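PDB 5ZRU: alpha-1,3-glucanase from Bacillus circulans, which probably hydrolyses alpha-1,3-glucan, this chain being the catalytic unit of a longer secreted protein that also carries carbohydrate-binding modules. Local coordinates for residues 494-499 with 520-526. Sequence-based numbering, arbitrary orientation.
Sequences IINTQR and INGAGKD
Neighbouring rungs of the parallel beta-helix meet where Ile494 and Ile495 pair in register with Ile520 and Asn521, and both segments then turn out of their strands side by side. Asn521 N reaches Ile494 O almost straight (2.9 Å), and Asn496 N gives its hydrogen to Asn521 O. Ile494 CD1 lies 4.3 Å from Ile520 CG1, on the face that Ile502 also packs against. Parallel strands stacked coil on coil define a beta-helix of the pectate-lyase-like kind, consistent with the family of this catalytic domain; here the pairing carries on into the turn. Thr497 N comes to Gly522 O from above the carbonyl plane, and a water bridges Ile494 O, Thr497 OG1 and Gly522 O. Gly524 N, tilted from the carbonyl plane, extends the backbone bonding to Arg499 O (2.8 Å). Lys525 N binds Thr497 O, while its side chain, folded at the second and third torsions (chi2 -50°, chi3 -80°), brings CG and CE alongside Asn496 OD1 before NZ salt-bridges Asp560. Asp526 N meets a lone pair of Gln498 O (2.9 Å). A second water joins Asp526 OD2 to Gln498 OE1, whose NE2 bonds Asn460 O; OD2 also bonds Ser464 OG, and OD1 takes the Val528 amide. With an alanine here, the water, Ser464 and that amide would probably each lose a partner.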
loop_
_atom_site.group_PDB
_atom_site.type_symbol
_atom_site.label_atom_id
_atom_site.label_comp_id
_atom_site.label_asym_id
_atom_site.label_seq_id
_atom_site.Cartn_x
_atom_site.Cartn_y
_atom_site.Cartn_z
ATOM N N ILE A 494 -11.982 -1.210 16.353
ATOM C CA ILE A 494 -12.614 -0.941 15.066
ATOM C C ILE A 494 -13.446 0.323 15.226
ATOM O O ILE A 494 -14.502 0.299 15.874
ATOM C CB ILE A 494 -13.480 -2.115 14.584
ATOM C CG1 ILE A 494 -12.797 -3.466 14.883
ATOM C CG2 ILE A 494 -13.740 -1.991 13.088
ATOM C CD1 ILE A 494 -13.594 -4.703 14.419
ATOM N N ILE A 495 -12.998 1.415 14.605
ATOM C CA ILE A 495 -13.507 2.754 14.885
ATOM C C ILE A 495 -14.160 3.346 13.643
ATOM O O ILE A 495 -13.552 3.374 12.565
ATOM C CB ILE A 495 -12.377 3.667 15.389
ATOM C CG1 ILE A 495 -11.768 3.071 16.664
ATOM C CG2 ILE A 495 -12.872 5.095 15.580
ATOM C CD1 ILE A 495 -10.378 3.561 16.936
ATOM N N ASN A 496 -15.387 3.855 13.813
ATOM C CA ASN A 496 -16.098 4.619 12.781
ATOM C C ASN A 496 -16.189 3.860 11.459
ATOM O O ASN A 496 -15.850 4.376 10.391
ATOM C CB ASN A 496 -15.456 5.990 12.579
ATOM C CG ASN A 496 -15.923 6.996 13.612
ATOM O OD1 ASN A 496 -16.996 6.835 14.198
ATOM N ND2 ASN A 496 -15.118 8.031 13.854
ATOM N N THR A 497 -16.704 2.637 11.537
ATOM C CA THR A 497 -16.851 1.793 10.360
ATOM C C THR A 497 -17.964 2.315 9.451
ATOM O O THR A 497 -18.998 2.805 9.918
ATOM C CB THR A 497 -17.128 0.351 10.789
ATOM O OG1 THR A 497 -15.944 -0.197 11.399
ATOM C CG2 THR A 497 -17.530 -0.515 9.590
ATOM N N GLN A 498 -17.733 2.210 8.139
ATOM C CA GLN A 498 -18.674 2.738 7.152
ATOM C C GLN A 498 -19.997 1.983 7.188
ATOM O O GLN A 498 -21.065 2.593 7.316
ATOM C CB GLN A 498 -18.040 2.683 5.754
ATOM C CG GLN A 498 -16.724 3.492 5.675
ATOM C CD GLN A 498 -16.133 3.560 4.275
ATOM O OE1 GLN A 498 -16.847 3.452 3.276
ATOM N NE2 GLN A 498 -14.816 3.741 4.200
ATOM N N ARG A 499 -19.954 0.657 7.052
ATOM C CA ARG A 499 -21.171 -0.143 7.173
ATOM C C ARG A 499 -21.049 -1.038 8.409
ATOM O O ARG A 499 -21.031 -0.521 9.526
ATOM C CB ARG A 499 -21.440 -0.939 5.886
ATOM C CG ARG A 499 -22.866 -1.545 5.814
ATOM C CD ARG A 499 -23.976 -0.464 5.883
ATOM N NE ARG A 499 -25.303 -1.034 5.617
ATOM C CZ ARG A 499 -25.759 -1.307 4.397
ATOM N NH1 ARG A 499 -25.007 -1.043 3.338
ATOM N NH2 ARG A 499 -26.973 -1.830 4.228
ATOM N N ILE A 520 -15.689 -2.123 19.336
ATOM C CA ILE A 520 -16.337 -1.595 18.143
ATOM C C ILE A 520 -16.982 -0.274 18.520
ATOM O O ILE A 520 -17.968 -0.237 19.271
ATOM C CB ILE A 520 -17.372 -2.576 17.579
ATOM C CG1 ILE A 520 -16.687 -3.911 17.281
ATOM C CG2 ILE A 520 -18.026 -1.984 16.332
ATOM C CD1 ILE A 520 -17.642 -5.070 16.837
ATOM N N ASN A 521 -16.441 0.810 17.990
ATOM C CA ASN A 521 -16.887 2.149 18.355
ATOM C C ASN A 521 -17.312 2.857 17.077
ATOM O O ASN A 521 -16.475 3.415 16.363
ATOM C CB ASN A 521 -15.781 2.906 19.083
ATOM C CG ASN A 521 -16.221 4.286 19.524
ATOM O OD1 ASN A 521 -17.412 4.612 19.493
ATOM N ND2 ASN A 521 -15.262 5.105 19.943
ATOM N N GLY A 522 -18.610 2.825 16.787
ATOM C CA GLY A 522 -19.130 3.480 15.604
ATOM C C GLY A 522 -19.283 2.537 14.428
ATOM O O GLY A 522 -18.298 1.984 13.932
ATOM N N ALA A 523 -20.511 2.347 13.961
ATOM C CA ALA A 523 -20.737 1.542 12.768
ATOM C C ALA A 523 -21.925 2.118 12.018
ATOM O O ALA A 523 -22.745 2.844 12.584
ATOM C CB ALA A 523 -20.963 0.061 13.117
ATOM N N GLY A 524 -22.004 1.796 10.726
ATOM C CA GLY A 524 -23.029 2.389 9.890
ATOM C C GLY A 524 -22.823 3.865 9.638
ATOM O O GLY A 524 -23.799 4.595 9.431
ATOM N N LYS A 525 -21.572 4.332 9.658
ATOM C CA LYS A 525 -21.333 5.766 9.544
ATOM C C LYS A 525 -21.567 6.295 8.132
ATOM O O LYS A 525 -21.690 7.513 7.968
ATOM C CB LYS A 525 -19.915 6.118 10.007
ATOM C CG LYS A 525 -19.574 5.685 11.437
ATOM C CD LYS A 525 -20.623 6.117 12.472
ATOM C CE LYS A 525 -20.465 7.564 12.887
ATOM N NZ LYS A 525 -21.214 7.839 14.147
ATOM N N ASP A 526 -21.672 5.431 7.111
ATOM C CA ASP A 526 -21.995 5.956 5.785
ATOM C C ASP A 526 -23.486 6.206 5.585
ATOM O O ASP A 526 -23.854 6.807 4.571
ATOM C CB ASP A 526 -21.469 5.045 4.649
ATOM C CG ASP A 526 -22.072 3.637 4.642
ATOM O OD1 ASP A 526 -23.118 3.378 5.273
ATOM O OD2 ASP A 526 -21.446 2.759 3.992
HETATM O O HOH W 1 -16.487 0.032 14.116
HETATM O O HOH W 2 -19.384 3.122 2.270
#